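Local coordinates for protein VESB protease (Vibrio cholerae, PDB 4LK4) that probably cleaves peptide bonds as a secreted, trypsin-like serine endopeptidase of the peptidase S1 family, at residues S182-A188 and Y228-N233. The protein carries 1 engineered substitution. Sequence-based numbering, arbitrary orientation.
Sequences STNFCAA and YGVYTN
F185 and Y231 form a hydrogen-bonded pair between the antiparallel strands 184-189 and 229-233, exchanging two backbone hydrogen bonds; A187 and G229 exchange two more. The F185 side chain stands between its own backbone N and carbonyl carbon (chi1 66°), which brings the ring over its neighbour: Y231 CB lies above one face in a CH-pi contact, 3.7 Å from F185 CZ. The ring planes are inclined by 22°, but the centroids are displaced so far that little of one ring covers the other. Y231 leans instead toward A187, whose small methyl group, A187 CB, meets Y231 CE1 at 3.7 Å. A water donates to A187 O. G229 sits opposite A187, where a side chain would lie close to Y231 OH, so the lack of one leaves room for the tyrosine.

On the other sheet face, C186 SG, disulfide-bonded to C168, lies 4.1 Å from V230 CG2. It also approaches the Y228 ring obliquely, 3.8 Å from Y228 CD2, and L167 and V171 of helix 165-172 touch that tyrosine too.

Beyond the F185 pair, N233 extends its amide with CG anti to the backbone N (chi1 177°). N233 ND2 donates to S182 O at 2.8 Å, though the hydrogen bond is bent, while N233 N donates to T183 O. T183 and T232 hydroxyls share a water and bond N102 and D103, respectively, in the loop before strand 105-109.

The ladder lies in the second beta-barrel of the trypsin fold: backbone bonds set its register, apolar groups pack both faces, and N233 carries the bonding on to T183 and S182, just before strand 184-189.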
ATOM      1  N   SER A 182      16.201   4.727  -3.156  1.00 54.62           N
ATOM      2  CA  SER A 182      15.421   3.886  -4.061  1.00 53.05           C
ATOM      3  C   SER A 182      14.319   3.137  -3.307  1.00 50.36           C
ATOM      4  O   SER A 182      14.229   3.170  -2.065  1.00 48.66           O
ATOM      5  CB  SER A 182      16.324   2.872  -4.774  1.00 53.39           C
ATOM      6  OG  SER A 182      17.067   2.102  -3.828  1.00 52.99           O
ATOM      7  N   THR A 183      13.517   2.443  -4.108  1.00 49.68           N
ATOM      8  CA  THR A 183      12.327   1.759  -3.708  1.00 48.02           C
ATOM      9  C   THR A 183      12.482   0.733  -2.582  1.00 45.91           C
ATOM     10  O   THR A 183      11.504   0.453  -1.889  1.00 45.20           O
ATOM     11  CB  THR A 183      11.704   1.023  -4.926  1.00 49.24           C
ATOM     12  OG1 THR A 183      10.468   0.407  -4.533  1.00 49.25           O
ATOM     13  CG2 THR A 183      12.619  -0.073  -5.457  1.00 48.98           C
ATOM     14  N   ASN A 184      13.640   0.103  -2.452  1.00 44.84           N
ATOM     15  CA  ASN A 184      13.777  -0.889  -1.419  1.00 44.44           C
ATOM     16  C   ASN A 184      15.189  -1.056  -0.916  1.00 45.34           C
ATOM     17  O   ASN A 184      16.146  -0.568  -1.535  1.00 48.46           O
ATOM     18  CB  ASN A 184      13.165  -2.230  -1.850  1.00 44.50           C
ATOM     19  CG  ASN A 184      13.768  -2.787  -3.132  1.00 45.21           C
ATOM     20  OD1 ASN A 184      14.843  -2.397  -3.564  1.00 46.38           O
ATOM     21  ND2 ASN A 184      13.071  -3.735  -3.728  1.00 45.95           N
ATOM     22  N   PHE A 185      15.300  -1.690   0.249  1.00 44.11           N
ATOM     23  CA  PHE A 185      16.599  -1.975   0.886  1.00 43.82           C
ATOM     24  C   PHE A 185      16.583  -3.354   1.536  1.00 44.22           C
ATOM     25  O   PHE A 185      15.536  -3.999   1.623  1.00 44.18           O
ATOM     26  CB  PHE A 185      16.923  -0.910   1.951  1.00 42.81           C
ATOM     27  CG  PHE A 185      16.001  -0.925   3.139  1.00 40.67           C
ATOM     28  CD1 PHE A 185      16.248  -1.745   4.217  1.00 40.06           C
ATOM     29  CD2 PHE A 185      14.889  -0.104   3.181  1.00 39.71           C
ATOM     30  CE1 PHE A 185      15.413  -1.727   5.322  1.00 39.11           C
ATOM     31  CE2 PHE A 185      14.030  -0.120   4.255  1.00 38.49           C
ATOM     32  CZ  PHE A 185      14.300  -0.926   5.332  1.00 38.68           C
ATOM     33  N   CYS A 186      17.743  -3.761   2.030  1.00 45.81           N
ATOM     34  CA  CYS A 186      17.962  -5.067   2.596  1.00 46.88           C
ATOM     35  C   CYS A 186      18.326  -4.977   4.058  1.00 46.00           C
ATOM     36  O   CYS A 186      18.959  -4.024   4.502  1.00 45.38           O
ATOM     37  CB  CYS A 186      19.154  -5.738   1.914  1.00 50.71           C
ATOM     38  SG  CYS A 186      18.840  -6.329   0.252  1.00 54.47           S
ATOM     39  N   ALA A 187      17.993  -6.027   4.787  1.00 45.18           N
ATOM     40  CA  ALA A 187      18.421  -6.156   6.152  1.00 45.74           C
ATOM     41  C   ALA A 187      18.592  -7.617   6.445  1.00 47.22           C
ATOM     42  O   ALA A 187      17.891  -8.468   5.894  1.00 46.79           O
ATOM     43  CB  ALA A 187      17.388  -5.561   7.069  1.00 45.15           C
ATOM     44  N   ALA A 188      19.516  -7.907   7.339  1.00 48.60           N
ATOM     45  CA  ALA A 188      19.934  -9.270   7.573  1.00 50.66           C
ATOM     46  C   ALA A 188      19.582  -9.742   8.947  1.00 51.84           C
ATOM     47  O   ALA A 188      19.771  -9.040   9.945  1.00 50.81           O
ATOM     48  CB  ALA A 188      21.435  -9.392   7.363  1.00 52.09           C
ATOM     49  N   TYR A 228      19.414 -11.930   2.030  1.00 55.76           N
ATOM     50  CA  TYR A 228      18.864 -10.900   2.876  1.00 53.55           C
ATOM     51  C   TYR A 228      17.348 -10.823   2.695  1.00 51.19           C
ATOM     52  O   TYR A 228      16.802 -11.368   1.741  1.00 53.25           O
ATOM     53  CB  TYR A 228      19.423  -9.535   2.442  1.00 54.01           C
ATOM     54  CG  TYR A 228      20.927  -9.464   2.346  1.00 55.73           C
ATOM     55  CD1 TYR A 228      21.736  -9.959   3.373  1.00 56.60           C
ATOM     56  CD2 TYR A 228      21.534  -8.854   1.264  1.00 56.45           C
ATOM     57  CE1 TYR A 228      23.113  -9.885   3.296  1.00 58.41           C
ATOM     58  CE2 TYR A 228      22.913  -8.780   1.168  1.00 58.87           C
ATOM     59  CZ  TYR A 228      23.701  -9.290   2.191  1.00 59.80           C
ATOM     60  OH  TYR A 228      25.072  -9.214   2.097  1.00 60.34           O
ATOM     61  N   GLY A 229      16.682 -10.105   3.588  1.00 47.49           N
ATOM     62  CA  GLY A 229      15.286  -9.756   3.425  1.00 44.34           C
ATOM     63  C   GLY A 229      15.249  -8.409   2.739  1.00 43.69           C
ATOM     64  O   GLY A 229      16.113  -7.558   2.978  1.00 41.82           O
ATOM     65  N   VAL A 230      14.240  -8.221   1.878  1.00 42.82           N
ATOM     66  CA  VAL A 230      14.091  -6.999   1.125  1.00 41.48           C
ATOM     67  C   VAL A 230      12.847  -6.259   1.587  1.00 39.90           C
ATOM     68  O   VAL A 230      11.772  -6.842   1.698  1.00 38.48           O
ATOM     69  CB  VAL A 230      14.002  -7.337  -0.347  1.00 42.78           C
ATOM     70  CG1 VAL A 230      13.735  -6.092  -1.154  1.00 42.83           C
ATOM     71  CG2 VAL A 230      15.288  -8.012  -0.787  1.00 45.01           C
ATOM     72  N   TYR A 231      13.003  -4.964   1.830  1.00 39.63           N
ATOM     73  CA  TYR A 231      11.980  -4.153   2.485  1.00 38.49           C
ATOM     74  C   TYR A 231      11.719  -2.915   1.656  1.00 39.82           C
ATOM     75  O   TYR A 231      12.653  -2.231   1.232  1.00 42.24           O
ATOM     76  CB  TYR A 231      12.449  -3.745   3.884  1.00 38.02           C
ATOM     77  CG  TYR A 231      12.772  -4.923   4.767  1.00 38.02           C
ATOM     78  CD1 TYR A 231      14.011  -5.543   4.716  1.00 38.71           C
ATOM     79  CD2 TYR A 231      11.821  -5.436   5.630  1.00 37.74           C
ATOM     80  CE1 TYR A 231      14.281  -6.652   5.483  1.00 39.39           C
ATOM     81  CE2 TYR A 231      12.081  -6.522   6.423  1.00 38.68           C
ATOM     82  CZ  TYR A 231      13.304  -7.132   6.345  1.00 40.41           C
ATOM     83  OH  TYR A 231      13.523  -8.197   7.176  1.00 42.41           O
ATOM     84  N   THR A 232      10.450  -2.626   1.394  1.00 40.09           N
ATOM     85  CA  THR A 232      10.108  -1.431   0.691  1.00 40.07           C
ATOM     86  C   THR A 232      10.521  -0.266   1.582  1.00 40.97           C
ATOM     87  O   THR A 232      10.353  -0.315   2.802  1.00 40.39           O
ATOM     88  CB  THR A 232       8.624  -1.380   0.368  1.00 40.84           C
ATOM     89  OG1 THR A 232       8.285  -2.485  -0.483  1.00 41.50           O
ATOM     90  CG2 THR A 232       8.268  -0.098  -0.349  1.00 41.62           C
ATOM     91  N   ASN A 233      11.096   0.754   0.950  1.00 40.96           N
ATOM     92  CA  ASN A 233      11.676   1.887   1.618  1.00 42.28           C
ATOM     93  C   ASN A 233      10.658   3.017   1.909  1.00 43.48           C
ATOM     94  O   ASN A 233      10.304   3.777   1.021  1.00 44.91           O
ATOM     95  CB  ASN A 233      12.802   2.382   0.732  1.00 43.53           C
ATOM     96  CG  ASN A 233      13.474   3.625   1.263  1.00 45.23           C
ATOM     97  OD1 ASN A 233      13.041   4.229   2.260  1.00 45.66           O
ATOM     98  ND2 ASN A 233      14.555   4.021   0.596  1.00 46.61           N
TER
HETATM   99  O   HOH W   1       9.534  -2.127  -2.934  1.00 41.82           O
HETATM  100  O   HOH W   2      16.712   1.901  -0.144  1.00 44.99           O
HETATM  101  O   HOH W   3      15.562  -9.526   7.069  1.00 50.90           O